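Putative glucoamylase (Bacteroides caccae ATCC 43185, PDB 4QT9) probably hydrolyses glucosidic bonds of carbohydrate substrates as a glucoamylase-like enzyme built on an alpha/alpha-toroid fold. Local coordinates at residues K368-D377 and Y386-Q395. Residues are numbered along the deposited sequence; the frame is centred on the assembly and turned at random.
Sequences KVFGPFGFYD and YPQRYLAIDQ
Tyr390 reaches out of strand 389-391 into the type I turn Gly371-Gly374 of a beta hairpin, its ring wedged between Phe373 and Tyr376. Phe373 CB makes a CH-pi contact over one face, 3.9 Å from the Tyr390 ring centroid; on the opposite face Tyr376 CD1 comes within 3.4 Å of Tyr390 CZ, the two ring planes inclined at 40°. The hydroxyl grips the turn backbone: Tyr390 OH accepts from Phe373 N (2.9 Å) and donates to Gly374 O (2.8 Å). Gly371 N, the hairpin's own donor, reaches Gly374 O from the other side of the carbonyl plane. Gln388 CA makes a CH-pi contact over one face of the Tyr376 ring, 3.6 Å from its centroid, with the Gln388 side chain running alongside; Gly371 N lies over the opposite face. Farther on, Asp377 N donates a backbone hydrogen bond to Arg389 O (2.9 Å). With CG anti to the backbone N (chi1 -161°), Asp377 turns its carboxylate to the first turn of helix 392-406. Asp377 OD2 accepts from Tyr320 N, while a water joins Asp377 OD1 to Leu391 N at the N-cap. Strand 389-391 pairs antiparallel with strand 50-52, so the contact ties the hairpin to that sheet and to the helix start. Donating to one turn atom and accepting from another, the Tyr390 hydroxyl has its O-H rotation fixed and holds the turn in place.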
loop_
_atom_site.group_PDB
_atom_site.type_symbol
_atom_site.label_atom_id
_atom_site.label_comp_id
_atom_site.label_asym_id
_atom_site.label_seq_id
_atom_site.Cartn_x
_atom_site.Cartn_y
_atom_site.Cartn_z
ATOM N N LYS A 368 -22.133 -1.447 -12.280
ATOM C CA LYS A 368 -21.140 -0.918 -13.215
ATOM C C LYS A 368 -19.818 -0.507 -12.491
ATOM O O LYS A 368 -18.772 -0.538 -13.139
ATOM C CB LYS A 368 -21.724 0.240 -14.060
ATOM C CG LYS A 368 -21.722 1.608 -13.400
ATOM C CD LYS A 368 -22.731 2.520 -14.047
ATOM C CE LYS A 368 -22.418 3.943 -13.779
ATOM N NZ LYS A 368 -23.505 4.835 -14.198
ATOM N N VAL A 369 -19.852 -0.157 -11.176
ATOM C CA VAL A 369 -18.608 0.202 -10.439
ATOM C C VAL A 369 -18.382 -0.734 -9.226
ATOM O O VAL A 369 -17.233 -0.955 -8.855
ATOM C CB VAL A 369 -18.470 1.691 -10.015
ATOM C CG1 VAL A 369 -18.420 2.626 -11.222
ATOM C CG2 VAL A 369 -19.557 2.106 -9.032
ATOM N N PHE A 370 -19.464 -1.294 -8.632
ATOM C CA PHE A 370 -19.329 -2.176 -7.481
ATOM C C PHE A 370 -19.511 -3.631 -7.924
ATOM O O PHE A 370 -20.637 -4.093 -8.091
ATOM C CB PHE A 370 -20.307 -1.773 -6.355
ATOM C CG PHE A 370 -20.055 -2.481 -5.037
ATOM C CD1 PHE A 370 -18.869 -2.281 -4.336
ATOM C CD2 PHE A 370 -21.018 -3.319 -4.485
ATOM C CE1 PHE A 370 -18.642 -2.916 -3.118
ATOM C CE2 PHE A 370 -20.789 -3.962 -3.262
ATOM C CZ PHE A 370 -19.600 -3.743 -2.584
ATOM N N GLY A 371 -18.399 -4.313 -8.170
ATOM C CA GLY A 371 -18.414 -5.690 -8.660
ATOM C C GLY A 371 -18.307 -6.788 -7.615
ATOM O O GLY A 371 -18.502 -6.528 -6.423
ATOM N N PRO A 372 -17.990 -8.043 -8.044
ATOM C CA PRO A 372 -17.935 -9.160 -7.080
ATOM C C PRO A 372 -16.862 -9.025 -5.993
ATOM O O PRO A 372 -17.124 -9.436 -4.869
ATOM C CB PRO A 372 -17.666 -10.393 -7.961
ATOM C CG PRO A 372 -17.130 -9.844 -9.243
ATOM C CD PRO A 372 -17.779 -8.517 -9.427
ATOM N N PHE A 373 -15.682 -8.436 -6.308
ATOM C CA PHE A 373 -14.578 -8.255 -5.354
ATOM C C PHE A 373 -14.444 -6.787 -4.866
ATOM O O PHE A 373 -13.351 -6.345 -4.510
ATOM C CB PHE A 373 -13.243 -8.737 -5.964
ATOM C CG PHE A 373 -13.158 -10.211 -6.299
ATOM C CD1 PHE A 373 -14.040 -11.127 -5.729
ATOM C CD2 PHE A 373 -12.172 -10.689 -7.152
ATOM C CE1 PHE A 373 -13.956 -12.481 -6.026
ATOM C CE2 PHE A 373 -12.087 -12.047 -7.449
ATOM C CZ PHE A 373 -12.980 -12.933 -6.883
ATOM N N GLY A 374 -15.575 -6.085 -4.814
ATOM C CA GLY A 374 -15.672 -4.695 -4.390
ATOM C C GLY A 374 -15.662 -3.727 -5.560
ATOM O O GLY A 374 -15.962 -4.099 -6.702
ATOM N N PHE A 375 -15.333 -2.469 -5.276
ATOM C CA PHE A 375 -15.272 -1.441 -6.301
ATOM C C PHE A 375 -14.203 -1.743 -7.320
ATOM O O PHE A 375 -13.090 -2.129 -6.957
ATOM C CB PHE A 375 -15.008 -0.055 -5.679
ATOM C CG PHE A 375 -16.151 0.413 -4.814
ATOM C CD1 PHE A 375 -17.342 0.853 -5.387
ATOM C CD2 PHE A 375 -16.068 0.342 -3.426
ATOM C CE1 PHE A 375 -18.427 1.216 -4.589
ATOM C CE2 PHE A 375 -17.133 0.765 -2.629
ATOM C CZ PHE A 375 -18.299 1.215 -3.215
ATOM N N TYR A 376 -14.546 -1.554 -8.594
ATOM C CA TYR A 376 -13.609 -1.718 -9.697
ATOM C C TYR A 376 -12.531 -0.634 -9.603
ATOM O O TYR A 376 -12.681 0.338 -8.846
ATOM C CB TYR A 376 -14.343 -1.697 -11.037
ATOM C CG TYR A 376 -15.229 -2.905 -11.236
ATOM C CD1 TYR A 376 -14.700 -4.198 -11.211
ATOM C CD2 TYR A 376 -16.574 -2.759 -11.570
ATOM C CE1 TYR A 376 -15.500 -5.313 -11.441
ATOM C CE2 TYR A 376 -17.390 -3.874 -11.795
ATOM C CZ TYR A 376 -16.844 -5.143 -11.741
ATOM O OH TYR A 376 -17.631 -6.234 -11.976
ATOM N N ASP A 377 -11.409 -0.848 -10.298
ATOM C CA ASP A 377 -10.200 -0.009 -10.178
ATOM C C ASP A 377 -10.385 1.502 -10.472
ATOM O O ASP A 377 -9.902 2.362 -9.721
ATOM C CB ASP A 377 -9.122 -0.527 -11.118
ATOM C CG ASP A 377 -7.787 -0.022 -10.697
ATOM O OD1 ASP A 377 -7.462 -0.164 -9.506
ATOM O OD2 ASP A 377 -7.081 0.572 -11.546
ATOM N N TYR A 386 -16.192 1.949 -17.933
ATOM C CA TYR A 386 -16.416 1.236 -16.658
ATOM C C TYR A 386 -15.764 -0.172 -16.690
ATOM O O TYR A 386 -16.468 -1.182 -16.769
ATOM C CB TYR A 386 -17.925 1.158 -16.348
ATOM C CG TYR A 386 -18.573 2.520 -16.191
ATOM C CD1 TYR A 386 -18.515 3.204 -14.982
ATOM C CD2 TYR A 386 -19.283 3.107 -17.241
ATOM C CE1 TYR A 386 -19.087 4.473 -14.835
ATOM C CE2 TYR A 386 -19.878 4.371 -17.102
ATOM C CZ TYR A 386 -19.783 5.042 -15.891
ATOM O OH TYR A 386 -20.382 6.261 -15.704
ATOM N N PRO A 387 -14.411 -0.249 -16.628
ATOM C CA PRO A 387 -13.753 -1.560 -16.691
ATOM C C PRO A 387 -14.078 -2.455 -15.497
ATOM O O PRO A 387 -14.122 -2.010 -14.359
ATOM C CB PRO A 387 -12.255 -1.215 -16.723
ATOM C CG PRO A 387 -12.169 0.127 -16.071
ATOM C CD PRO A 387 -13.418 0.840 -16.522
ATOM N N GLN A 388 -14.315 -3.715 -15.770
ATOM C CA GLN A 388 -14.613 -4.672 -14.724
ATOM C C GLN A 388 -13.286 -5.327 -14.350
ATOM O O GLN A 388 -13.057 -6.514 -14.592
ATOM C CB GLN A 388 -15.702 -5.644 -15.195
ATOM C CG GLN A 388 -16.959 -4.892 -15.663
ATOM C CD GLN A 388 -18.180 -5.755 -15.678
ATOM O OE1 GLN A 388 -18.127 -6.953 -15.985
ATOM N NE2 GLN A 388 -19.328 -5.139 -15.408
ATOM N N ARG A 389 -12.358 -4.483 -13.819
ATOM C CA ARG A 389 -10.985 -4.880 -13.500
ATOM C C ARG A 389 -10.574 -4.386 -12.141
ATOM O O ARG A 389 -11.048 -3.351 -11.661
ATOM C CB ARG A 389 -10.003 -4.357 -14.577
ATOM C CG ARG A 389 -10.260 -5.003 -15.956
ATOM C CD ARG A 389 -9.537 -4.349 -17.102
ATOM N NE ARG A 389 -9.648 -5.182 -18.298
ATOM C CZ ARG A 389 -8.891 -5.068 -19.387
ATOM N NH1 ARG A 389 -7.966 -4.117 -19.466
ATOM N NH2 ARG A 389 -9.050 -5.905 -20.404
ATOM N N TYR A 390 -9.719 -5.181 -11.500
ATOM C CA TYR A 390 -9.140 -4.904 -10.197
ATOM C C TYR A 390 -7.641 -4.966 -10.221
ATOM O O TYR A 390 -7.068 -5.687 -11.038
ATOM C CB TYR A 390 -9.604 -5.934 -9.175
ATOM C CG TYR A 390 -11.098 -6.002 -8.987
ATOM C CD1 TYR A 390 -11.759 -5.087 -8.168
ATOM C CD2 TYR A 390 -11.846 -7.014 -9.575
ATOM C CE1 TYR A 390 -13.130 -5.176 -7.949
ATOM C CE2 TYR A 390 -13.221 -7.110 -9.364
ATOM C CZ TYR A 390 -13.855 -6.196 -8.535
ATOM O OH TYR A 390 -15.195 -6.300 -8.278
ATOM N N LEU A 391 -7.003 -4.245 -9.271
ATOM C CA LEU A 391 -5.568 -4.293 -8.987
ATOM C C LEU A 391 -5.403 -4.513 -7.509
ATOM O O LEU A 391 -6.028 -3.785 -6.724
ATOM C CB LEU A 391 -4.819 -3.004 -9.407
ATOM C CG LEU A 391 -4.758 -2.676 -10.889
ATOM C CD1 LEU A 391 -4.215 -1.274 -11.075
ATOM C CD2 LEU A 391 -3.882 -3.687 -11.637
ATOM N N ALA A 392 -4.556 -5.480 -7.112
ATOM C CA ALA A 392 -4.246 -5.761 -5.707
ATOM C C ALA A 392 -3.871 -4.500 -4.918
ATOM O O ALA A 392 -4.387 -4.314 -3.816
ATOM C CB ALA A 392 -3.098 -6.788 -5.603
ATOM N N ILE A 393 -3.012 -3.635 -5.480
ATOM C CA ILE A 393 -2.535 -2.403 -4.794
ATOM C C ILE A 393 -3.651 -1.350 -4.614
ATOM O O ILE A 393 -3.481 -0.420 -3.836
ATOM C CB ILE A 393 -1.264 -1.782 -5.457
ATOM C CG1 ILE A 393 -1.490 -1.344 -6.922
ATOM C CG2 ILE A 393 -0.031 -2.719 -5.309
ATOM C CD1 ILE A 393 -0.259 -0.613 -7.555
ATOM N N ASP A 394 -4.762 -1.463 -5.335
ATOM C CA ASP A 394 -5.844 -0.507 -5.144
ATOM C C ASP A 394 -6.911 -1.117 -4.197
ATOM O O ASP A 394 -7.407 -0.410 -3.327
ATOM C CB ASP A 394 -6.409 -0.006 -6.495
ATOM C CG ASP A 394 -5.405 0.864 -7.294
ATOM O OD1 ASP A 394 -4.393 1.293 -6.717
ATOM O OD2 ASP A 394 -5.627 1.092 -8.504
ATOM N N GLN A 395 -7.159 -2.453 -4.269
ATOM C CA GLN A 395 -8.107 -3.149 -3.386
ATOM C C GLN A 395 -7.586 -3.279 -1.951
ATOM O O GLN A 395 -8.353 -3.140 -1.004
ATOM C CB GLN A 395 -8.461 -4.538 -3.943
ATOM C CG GLN A 395 -9.217 -4.451 -5.271
ATOM C CD GLN A 395 -10.360 -3.461 -5.237
ATOM O OE1 GLN A 395 -10.268 -2.346 -5.802
ATOM N NE2 GLN A 395 -11.452 -3.837 -4.571
HETATM O O HOH W 1 -15.624 0.412 -13.447
HETATM O O HOH W 2 -18.594 -2.126 -15.305
HETATM O O HOH W 3 -13.379 -2.212 -2.747
HETATM O O HOH W 4 -8.533 -2.269 -8.416
#